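Local structure of aspartate semialdehyde dehydrogenase (Francisella tularensis subsp. tularensis, 4WOJ) at residues I200-K203 with I204-L208; Y64-D67 with Q68-M72; Q299-E302 with W303-V306; M24-M27 with I28-K31. The protein probably catalyses the NADPH-dependent reductive dephosphorylation of L-aspartyl-4-phosphate to L-aspartate-semialdehyde, a shared step on the routes to lysine, methionine and threonine, working as a homodimer. One frame throughout, in Å; residues are numbered along the deposited sequence.

Interaction 1: residues I200-K203 with I204-L208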
loop_
_atom_site.group_PDB
_atom_site.type_symbol
_atom_site.label_atom_id
_atom_site.label_comp_id
_atom_site.label_asym_id
_atom_site.label_seq_id
_atom_site.Cartn_x
_atom_site.Cartn_y
_atom_site.Cartn_z
ATOM N N ILE B 200 16.959 8.484 15.684
ATOM C CA ILE B 200 17.763 7.405 16.254
ATOM C C ILE B 200 16.878 6.193 16.584
ATOM O O ILE B 200 17.285 5.019 16.430
ATOM C CB ILE B 200 18.612 7.931 17.434
ATOM C CG1 ILE B 200 19.706 8.845 16.852
ATOM C CG2 ILE B 200 19.125 6.772 18.297
ATOM C CD1 ILE B 200 20.670 9.430 17.854
ATOM N N ARG B 201 15.661 6.467 17.026
ATOM C CA ARG B 201 14.727 5.373 17.310
ATOM C C ARG B 201 14.421 4.589 16.054
ATOM O O ARG B 201 14.419 3.358 16.047
ATOM C CB ARG B 201 13.446 5.902 17.917
ATOM C CG ARG B 201 13.597 6.494 19.318
ATOM C CD ARG B 201 12.427 7.411 19.677
ATOM N NE ARG B 201 11.211 6.660 19.813
ATOM C CZ ARG B 201 10.023 7.176 20.103
ATOM N NH1 ARG B 201 9.875 8.473 20.256
ATOM N NH2 ARG B 201 8.949 6.369 20.147
ATOM N N GLU B 202 14.164 5.330 14.984
ATOM C CA GLU B 202 13.829 4.755 13.679
ATOM C C GLU B 202 14.990 3.852 13.276
ATOM O O GLU B 202 14.789 2.699 12.861
ATOM C CB GLU B 202 13.536 5.868 12.650
ATOM C CG GLU B 202 13.255 5.392 11.232
ATOM C CD GLU B 202 14.484 4.717 10.623
ATOM O OE1 GLU B 202 14.399 3.555 10.156
ATOM O OE2 GLU B 202 15.572 5.328 10.713
ATOM N N LYS B 203 16.195 4.363 13.441
ATOM C CA LYS B 203 17.398 3.601 13.118
ATOM C C LYS B 203 17.524 2.315 13.898
ATOM O O LYS B 203 17.836 1.255 13.322
ATOM C CB LYS B 203 18.621 4.459 13.386
ATOM C CG LYS B 203 19.914 3.771 13.001
ATOM C CD LYS B 203 21.129 4.654 13.262
ATOM C CE LYS B 203 22.392 3.784 13.372
ATOM N NZ LYS B 203 22.668 2.986 12.134
ATOM N N ILE B 204 17.273 2.415 15.213
ATOM C CA ILE B 204 17.355 1.272 16.127
ATOM C C ILE B 204 16.375 0.187 15.756
ATOM O O ILE B 204 16.733 -0.986 15.732
ATOM C CB ILE B 204 17.145 1.701 17.600
ATOM C CG1 ILE B 204 18.437 2.334 18.171
ATOM C CG2 ILE B 204 16.772 0.518 18.476
ATOM C CD1 ILE B 204 18.186 3.354 19.275
ATOM N N LEU B 205 15.135 0.575 15.471
ATOM C CA LEU B 205 14.111 -0.396 15.037
ATOM C C LEU B 205 14.534 -1.018 13.737
ATOM O O LEU B 205 14.501 -2.245 13.567
ATOM C CB LEU B 205 12.755 0.267 14.810
ATOM C CG LEU B 205 12.113 1.029 15.952
ATOM C CD1 LEU B 205 10.756 1.557 15.539
ATOM C CD2 LEU B 205 11.979 0.138 17.164
ATOM N N ARG B 206 14.939 -0.144 12.815
ATOM C CA ARG B 206 15.334 -0.590 11.494
ATOM C C ARG B 206 16.430 -1.654 11.562
ATOM O O ARG B 206 16.287 -2.721 10.970
ATOM C CB ARG B 206 15.773 0.570 10.616
ATOM C CG ARG B 206 16.035 0.117 9.188
ATOM C CD ARG B 206 16.170 1.288 8.246
ATOM N NE ARG B 206 17.559 1.740 8.185
ATOM C CZ ARG B 206 18.005 2.925 8.586
ATOM N NH1 ARG B 206 17.194 3.836 9.067
ATOM N NH2 ARG B 206 19.291 3.208 8.477
ATOM N N GLU B 207 17.500 -1.381 12.303
ATOM C CA GLU B 207 18.592 -2.357 12.417
ATOM C C GLU B 207 18.144 -3.621 13.148
ATOM O O GLU B 207 18.508 -4.726 12.740
ATOM C CB GLU B 207 19.830 -1.753 13.094
ATOM C CG GLU B 207 20.530 -0.678 12.265
ATOM C CD GLU B 207 20.884 -1.155 10.846
ATOM O OE1 GLU B 207 21.455 -2.270 10.696
ATOM O OE2 GLU B 207 20.584 -0.419 9.870
ATOM N N LEU B 208 17.350 -3.472 14.200
ATOM C CA LEU B 208 16.840 -4.653 14.934
ATOM C C LEU B 208 15.968 -5.528 14.010
ATOM O O LEU B 208 16.078 -6.772 14.020
ATOM C CB LEU B 208 16.064 -4.246 16.185
ATOM C CG LEU B 208 15.692 -5.389 17.172
ATOM C CD1 LEU B 208 16.920 -6.120 17.709
ATOM C CD2 LEU B 208 14.880 -4.877 18.360
#
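Glu202 and Arg206 form an i to i+4 salt bridge along helix 198-209, in the dimerisation domain of the subunit. The two side chains run at a slant to each other, yet their flat ends are nearly coplanar, with carboxylate and guanidinium planes only 4° apart. A single nitrogen does the work: Arg206 NH1 faces both carboxylate oxygens, 2.8 Å from Glu202 OE2 and 3.0 Å from Glu202 OE1. The bond to OE1 arrives on that oxygen's syn lone pair, and the carboxylate stays at the edge of the guanidinium, close to its plane. With Glu202 CG anti to its backbone N (chi1 177°) and a bend at chi2, the carboxylate folds along the helix toward the next turn, while a bend at chi3 of Arg206 brings NH1 back to meet it. Two residues earlier, on a different side of the helix, Ile200 and Ile204 make the apolar counterpart, methyl against methyl, with Ile200 CG2 3.7 Å from Ile204 CD1. Ile204 also packs on Ile191 of helix 175-191, whereas Glu202 lies against Arg274 and Arg206 against Gln321, both of the second subunit, so the salt bridge sits at the dimer interface. Beneath these side chains the backbone keeps alpha-helical bonding, among its bonds Leu205 N to Arg201 O at 2.9 Å.

Interaction 2: residues Y64-D67 with Q68-M72; sequences YSID and QLSSM
A serine N-cap opens helix 66-70, a short helix of the NAD-binding domain that lies between helix 81-93 and strand 36-42. Ser65 is the cap: its OG accepts the backbone N-H of Gln68 at 3.3 Å between Ser65 OG and Gln68 N, long but nearly straight at 167°. The hydroxyl gets there because chi1 of 158° swings OG away from the serine's own nitrogen and over the first turn. Gln68 then lays its aliphatic chain alongside the cap, with Gln68 CG 3.3 Å from Ser65 OG, while its amide oxygen goes to the backbone N of Asp62. Behind the cap, Leu69 N makes a weak bond to Ser65 O, and Leu69 CG rests 3.3 Å from that same carbonyl oxygen; Leu69 itself is buried against Leu91 and Phe41. Further along, Ser70 N bonds to Ile66 O at 3.3 Å. Next, Ser71 OG gives a hydrogen bond to Gln68 O, 2.6 Å long. One serine hydroxyl thus accepts an N-H of the first turn, and another, further along, donates a hydrogen bond to a carbonyl oxygen, so polar backbone groups are met by side chains.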
loop_
_atom_site.group_PDB
_atom_site.type_symbol
_atom_site.label_atom_id
_atom_site.label_comp_id
_atom_site.label_asym_id
_atom_site.label_seq_id
_atom_site.Cartn_x
_atom_site.Cartn_y
_atom_site.Cartn_z
ATOM N N TYR B 64 -7.573 -37.975 6.558
ATOM C CA TYR B 64 -6.881 -38.812 5.567
ATOM C C TYR B 64 -7.521 -40.179 5.342
ATOM O O TYR B 64 -7.119 -40.922 4.443
ATOM C CB TYR B 64 -5.405 -38.959 5.943
ATOM C CG TYR B 64 -4.684 -37.641 5.834
ATOM C CD1 TYR B 64 -4.271 -37.150 4.592
ATOM C CD2 TYR B 64 -4.469 -36.855 6.960
ATOM C CE1 TYR B 64 -3.649 -35.916 4.488
ATOM C CE2 TYR B 64 -3.842 -35.631 6.865
ATOM C CZ TYR B 64 -3.433 -35.163 5.637
ATOM O OH TYR B 64 -2.805 -33.934 5.566
ATOM N N SER B 65 -8.518 -40.524 6.146
ATOM C CA SER B 65 -9.215 -41.781 5.900
ATOM C C SER B 65 -10.096 -41.595 4.694
ATOM O O SER B 65 -11.033 -40.792 4.724
ATOM C CB SER B 65 -10.067 -42.235 7.073
ATOM O OG SER B 65 -11.069 -43.130 6.614
ATOM N N ILE B 66 -9.807 -42.375 3.664
ATOM C CA ILE B 66 -10.512 -42.305 2.382
ATOM C C ILE B 66 -11.906 -42.938 2.433
ATOM O O ILE B 66 -12.764 -42.639 1.599
ATOM C CB ILE B 66 -9.692 -43.005 1.280
ATOM C CG1 ILE B 66 -8.319 -42.337 1.134
ATOM C CG2 ILE B 66 -10.448 -43.014 -0.048
ATOM C CD1 ILE B 66 -8.371 -40.867 0.743
ATOM N N ASP B 67 -12.121 -43.830 3.387
ATOM C CA ASP B 67 -13.412 -44.508 3.493
ATOM C C ASP B 67 -14.428 -43.576 4.108
ATOM O O ASP B 67 -15.538 -43.462 3.634
ATOM C CB ASP B 67 -13.310 -45.787 4.340
ATOM C CG ASP B 67 -12.989 -47.018 3.509
ATOM O OD1 ASP B 67 -12.166 -46.909 2.569
ATOM O OD2 ASP B 67 -13.556 -48.094 3.807
ATOM N N GLN B 68 -14.022 -42.939 5.196
ATOM C CA GLN B 68 -14.905 -42.070 5.978
ATOM C C GLN B 68 -15.320 -40.868 5.148
ATOM O O GLN B 68 -16.490 -40.504 5.132
ATOM C CB GLN B 68 -14.219 -41.641 7.286
ATOM C CG GLN B 68 -13.972 -42.812 8.248
ATOM C CD GLN B 68 -13.527 -42.386 9.655
ATOM O OE1 GLN B 68 -12.456 -41.788 9.854
ATOM N NE2 GLN B 68 -14.338 -42.716 10.631
ATOM N N LEU B 69 -14.357 -40.273 4.442
ATOM C CA LEU B 69 -14.634 -39.149 3.532
ATOM C C LEU B 69 -15.632 -39.549 2.437
ATOM O O LEU B 69 -16.552 -38.803 2.129
ATOM C CB LEU B 69 -13.345 -38.654 2.864
ATOM C CG LEU B 69 -12.314 -37.902 3.701
ATOM C CD1 LEU B 69 -11.040 -37.746 2.891
ATOM C CD2 LEU B 69 -12.842 -36.545 4.127
ATOM N N SER B 70 -15.448 -40.744 1.893
ATOM C CA SER B 70 -16.304 -41.285 0.819
ATOM C C SER B 70 -17.801 -41.301 1.102
ATOM O O SER B 70 -18.615 -41.200 0.187
ATOM C CB SER B 70 -15.892 -42.717 0.489
ATOM O OG SER B 70 -14.545 -42.767 0.051
ATOM N N SER B 71 -18.176 -41.446 2.357
ATOM C CA SER B 71 -19.605 -41.504 2.718
ATOM C C SER B 71 -20.283 -40.124 2.727
ATOM O O SER B 71 -21.505 -40.053 2.628
ATOM C CB SER B 71 -19.767 -42.144 4.089
ATOM O OG SER B 71 -18.802 -41.582 4.961
ATOM N N MET B 72 -19.502 -39.046 2.855
ATOM C CA MET B 72 -20.060 -37.684 2.782
ATOM C C MET B 72 -20.567 -37.403 1.357
ATOM O O MET B 72 -19.954 -37.788 0.380
ATOM C CB MET B 72 -19.038 -36.621 3.174
ATOM C CG MET B 72 -18.446 -36.748 4.573
ATOM S SD MET B 72 -19.615 -36.402 5.915
ATOM C CE MET B 72 -20.026 -38.097 6.335
#

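Interaction 3: residues Q299-E302 with W303-V306; sequences QGNE and WVKV. With NA (sodium ion), chain F.
Asn301 folds its side chain over a tight bend in the loop after helix 290-298, forming an Asx turn with Trp303 and a second bond to Val304 N, just where strand 304-307, outermost in this chain's mixed sheet, begins. Among the hydrogen bonds, one oxygen serves two donors: Asn301 OD1 is 3.1 Å from Val304 N and equally far from Trp303 N, the latter bond being weak and bent to 129°. The Val304 N-H comes in tilted from the amide's carbonyl plane. A chi1 of 47°, which sets CG between the backbone N and the carbonyl carbon, turns the amide toward these N-H groups, and its ND2 is held weakly by Leu148 O.

The contacts with the Trp303 ring follow. Glu302 runs alongside the indole, pointing the same way, and makes a CH-pi contact: its CG stands 3.3 Å from the centroid of the six-membered ring, almost exactly on the ring normal. The Glu302 carboxylate continues over that face, its plane 19° from the ring's. Asn301 instead meets the ring at its edge, with OD1 3.4 Å from Trp303 CE3. Trp355 adds an edge-to-face neighbour.

Van der Waals packing completes the bend, with Val304 CG2 3.4 Å from Asn301 OD1. Two residues further on, a sodium ion is bound by Val306 O at 2.0 Å and by a water oxygen 2.2 Å from the sodium.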
loop_
_atom_site.group_PDB
_atom_site.type_symbol
_atom_site.label_atom_id
_atom_site.label_comp_id
_atom_site.label_asym_id
_atom_site.label_seq_id
_atom_site.Cartn_x
_atom_site.Cartn_y
_atom_site.Cartn_z
ATOM N N GLN B 299 -24.959 -0.130 -7.190
ATOM C CA GLN B 299 -25.951 -1.193 -7.448
ATOM C C GLN B 299 -25.371 -2.577 -7.850
ATOM O O GLN B 299 -26.095 -3.451 -8.290
ATOM C CB GLN B 299 -26.995 -0.712 -8.465
ATOM C CG GLN B 299 -27.779 0.498 -7.941
ATOM C CD GLN B 299 -29.241 0.588 -8.391
ATOM O OE1 GLN B 299 -29.781 1.696 -8.507
ATOM N NE2 GLN B 299 -29.897 -0.553 -8.627
ATOM N N GLY B 300 -24.092 -2.802 -7.619
ATOM C CA GLY B 300 -23.508 -4.095 -7.933
ATOM C C GLY B 300 -23.990 -5.251 -7.079
ATOM O O GLY B 300 -24.070 -6.393 -7.579
ATOM N N ASN B 301 -24.252 -4.970 -5.793
ATOM C CA ASN B 301 -24.821 -5.946 -4.870
ATOM C C ASN B 301 -25.079 -5.303 -3.512
ATOM O O ASN B 301 -24.816 -4.157 -3.307
ATOM C CB ASN B 301 -23.923 -7.169 -4.700
ATOM C CG ASN B 301 -22.504 -6.791 -4.474
ATOM O OD1 ASN B 301 -22.120 -6.418 -3.356
ATOM N ND2 ASN B 301 -21.691 -6.856 -5.551
ATOM N N GLU B 302 -25.642 -6.058 -2.603
ATOM C CA GLU B 302 -25.974 -5.510 -1.281
ATOM C C GLU B 302 -24.762 -5.190 -0.425
ATOM O O GLU B 302 -24.873 -4.338 0.423
ATOM C CB GLU B 302 -26.952 -6.399 -0.523
ATOM C CG GLU B 302 -26.561 -7.862 -0.449
ATOM C CD GLU B 302 -27.447 -8.630 0.524
ATOM O OE1 GLU B 302 -27.588 -8.192 1.694
ATOM O OE2 GLU B 302 -27.992 -9.681 0.119
ATOM N N TRP B 303 -23.608 -5.822 -0.690
ATOM C CA TRP B 303 -22.405 -5.610 0.128
ATOM C C TRP B 303 -21.596 -4.390 -0.229
ATOM O O TRP B 303 -20.873 -3.870 0.608
ATOM C CB TRP B 303 -21.540 -6.869 0.138
ATOM C CG TRP B 303 -22.359 -7.961 0.653
ATOM C CD1 TRP B 303 -22.643 -8.235 1.979
ATOM C CD2 TRP B 303 -23.133 -8.875 -0.121
ATOM N NE1 TRP B 303 -23.489 -9.313 2.067
ATOM C CE2 TRP B 303 -23.818 -9.727 0.803
ATOM C CE3 TRP B 303 -23.329 -9.048 -1.490
ATOM C CZ2 TRP B 303 -24.670 -10.732 0.394
ATOM C CZ3 TRP B 303 -24.160 -10.061 -1.912
ATOM C CH2 TRP B 303 -24.838 -10.889 -0.967
ATOM N N VAL B 304 -21.676 -3.960 -1.495
ATOM C CA VAL B 304 -20.937 -2.783 -1.952
ATOM C C VAL B 304 -21.344 -1.588 -1.096
ATOM O O VAL B 304 -22.500 -1.299 -0.962
ATOM C CB VAL B 304 -21.228 -2.483 -3.438
ATOM C CG1 VAL B 304 -20.709 -1.121 -3.856
ATOM C CG2 VAL B 304 -20.582 -3.535 -4.292
ATOM N N LYS B 305 -20.374 -0.889 -0.529
ATOM C CA LYS B 305 -20.654 0.230 0.355
ATOM C C LYS B 305 -19.859 1.414 -0.108
ATOM O O LYS B 305 -18.641 1.446 0.016
ATOM C CB LYS B 305 -20.275 -0.144 1.776
ATOM C CG LYS B 305 -20.560 0.939 2.769
ATOM C CD LYS B 305 -20.411 0.386 4.181
ATOM C CE LYS B 305 -21.087 1.290 5.207
ATOM N NZ LYS B 305 -20.105 2.311 5.642
ATOM N N VAL B 306 -20.546 2.390 -0.670
ATOM C CA VAL B 306 -19.834 3.527 -1.199
ATOM C C VAL B 306 -19.495 4.511 -0.091
ATOM O O VAL B 306 -20.287 4.779 0.778
ATOM C CB VAL B 306 -20.596 4.203 -2.295
ATOM C CG1 VAL B 306 -19.891 5.468 -2.709
ATOM C CG2 VAL B 306 -20.723 3.251 -3.473
HETATM NA NA NA F . -22.063 5.527 1.154
HETATM O O HOH W 1 -21.450 4.876 3.151
#

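Interaction 4: residues M24-M27 with I28-K31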
loop_
_atom_site.group_PDB
_atom_site.type_symbol
_atom_site.label_atom_id
_atom_site.label_comp_id
_atom_site.label_asym_id
_atom_site.label_seq_id
_atom_site.Cartn_x
_atom_site.Cartn_y
_atom_site.Cartn_z
ATOM N N MET B 24 -17.306 -21.446 10.142
ATOM C CA MET B 24 -18.131 -21.951 11.236
ATOM C C MET B 24 -18.960 -20.841 11.788
ATOM O O MET B 24 -20.173 -20.951 11.895
ATOM C CB MET B 24 -17.282 -22.484 12.381
ATOM C CG MET B 24 -16.493 -23.738 12.075
ATOM S SD MET B 24 -17.526 -24.999 11.361
ATOM C CE MET B 24 -16.933 -24.946 9.664
ATOM N N SER B 25 -18.321 -19.746 12.149
ATOM C CA SER B 25 -19.090 -18.655 12.731
ATOM C C SER B 25 -20.186 -18.167 11.821
ATOM O O SER B 25 -21.238 -17.749 12.266
ATOM C CB SER B 25 -18.204 -17.487 13.063
ATOM O OG SER B 25 -19.005 -16.301 13.108
ATOM N N ARG B 26 -19.931 -18.181 10.517
ATOM C CA ARG B 26 -20.886 -17.612 9.574
ATOM C C ARG B 26 -22.035 -18.579 9.371
ATOM O O ARG B 26 -23.198 -18.175 9.164
ATOM C CB ARG B 26 -20.197 -17.252 8.250
ATOM C CG ARG B 26 -19.443 -15.932 8.340
ATOM C CD ARG B 26 -20.402 -14.748 8.425
ATOM N NE ARG B 26 -21.285 -14.687 7.253
ATOM C CZ ARG B 26 -22.506 -14.155 7.240
ATOM N NH1 ARG B 26 -23.021 -13.617 8.344
ATOM N NH2 ARG B 26 -23.211 -14.141 6.117
ATOM N N MET B 27 -21.709 -19.862 9.476
ATOM C CA MET B 27 -22.736 -20.894 9.447
ATOM C C MET B 27 -23.646 -20.901 10.679
ATOM O O MET B 27 -24.867 -20.997 10.542
ATOM C CB MET B 27 -22.110 -22.250 9.189
ATOM C CG MET B 27 -21.628 -22.338 7.738
ATOM S SD MET B 27 -20.751 -23.851 7.344
ATOM C CE MET B 27 -22.119 -24.997 7.158
ATOM N N ILE B 28 -23.076 -20.754 11.871
ATOM C CA ILE B 28 -23.908 -20.709 13.083
ATOM C C ILE B 28 -24.931 -19.582 12.915
ATOM O O ILE B 28 -26.146 -19.777 13.009
ATOM C CB ILE B 28 -23.052 -20.418 14.318
ATOM C CG1 ILE B 28 -22.088 -21.562 14.620
ATOM C CG2 ILE B 28 -23.922 -20.107 15.501
ATOM C CD1 ILE B 28 -22.747 -22.870 14.958
ATOM N N GLU B 29 -24.391 -18.400 12.658
ATOM C CA GLU B 29 -25.146 -17.137 12.476
ATOM C C GLU B 29 -26.296 -17.233 11.457
ATOM O O GLU B 29 -27.337 -16.595 11.629
ATOM C CB GLU B 29 -24.121 -16.090 12.021
ATOM C CG GLU B 29 -24.463 -14.627 12.153
ATOM C CD GLU B 29 -23.249 -13.750 11.860
ATOM O OE1 GLU B 29 -22.147 -14.318 11.593
ATOM O OE2 GLU B 29 -23.393 -12.492 11.910
ATOM N N SER B 30 -26.080 -18.031 10.399
ATOM C CA SER B 30 -27.025 -18.189 9.268
ATOM C C SER B 30 -27.898 -19.429 9.373
ATOM O O SER B 30 -28.703 -19.688 8.495
ATOM C CB SER B 30 -26.269 -18.311 7.934
ATOM O OG SER B 30 -25.369 -17.262 7.725
ATOM N N LYS B 31 -27.726 -20.205 10.447
ATOM C CA LYS B 31 -28.456 -21.485 10.641
ATOM C C LYS B 31 -28.192 -22.441 9.472
ATOM O O LYS B 31 -29.070 -23.203 9.067
ATOM C CB LYS B 31 -29.966 -21.256 10.755
ATOM C CG LYS B 31 -30.405 -20.103 11.633
ATOM C CD LYS B 31 -31.827 -19.702 11.264
ATOM C CE LYS B 31 -32.634 -19.188 12.449
ATOM N NZ LYS B 31 -33.044 -20.336 13.301
#
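Arg26 and Ser30 meet at the C-terminal end of helix 18-30, the helix linking strands 8-13 and 36-42 in the first beta-alpha-beta unit of the Rossmann-type NAD-binding domain. The close part of the contact is here. Ser30 OG turns back along the helix and donates to Arg26 O, 2.8 Å away; the hydroxyl is put there by chi1 of -53°, which places OG beside its own backbone N. Ser30 N makes only weak bonds, one to Arg26 O at 3.1 Å and one to Met27 O at 3.2 Å. Ser30 OG also lies over one face of the Arg26 guanidinium, 4.0 Å off its plane and toward its rim. The inner side is further closed by Met27, buried against Leu365 and Arg362 of helix 354-369. Lys31 is the first residue to leave helical phi/psi, at a phi of 58°, in a Schellman motif, its N 3.0 Å from Ile28 O.

The outer side is looser. Glu29 approaches the guanidinium of Arg26 at its edge, but the carboxylate is turned 81° from the guanidinium plane, and the bridge is long and weak, 3.4 Å between Arg26 NH1 and Glu29 OE1. A sulfate, probably from the crystallisation liquor, lies about 3 Å from the Glu29 side chain at the nearest atoms.

Arg26 has a firmer partner in Glu359 of helix 354-369, to which NH2 forms a salt bridge. Its charge is probably balanced mainly by Glu359, which ties this helix to helix 354-369 despite the nearby like charge of Arg362; the long Glu29 bridge is the weaker of the two.

The four contacts are spread over both domains of the subunit, and none touches another. Interactions 2 and 4 both belong to the NAD-binding domain and lie on helices packed about its parallel sheet, with centres about 24 Å apart. Interactions 1 and 3 fall in the dimerisation domain, yet their centres are about 43 Å apart, because helix 198-209 projects toward the second subunit while 299-306 leads into the outermost strand of the mixed sheet in this chain. The closest approach is between interactions 3 and 4, whose nearest atoms are about 6 Å apart; Leu327 touches both Trp303 and Arg26. All four lie away from the predicted catalytic Cys141 and His276.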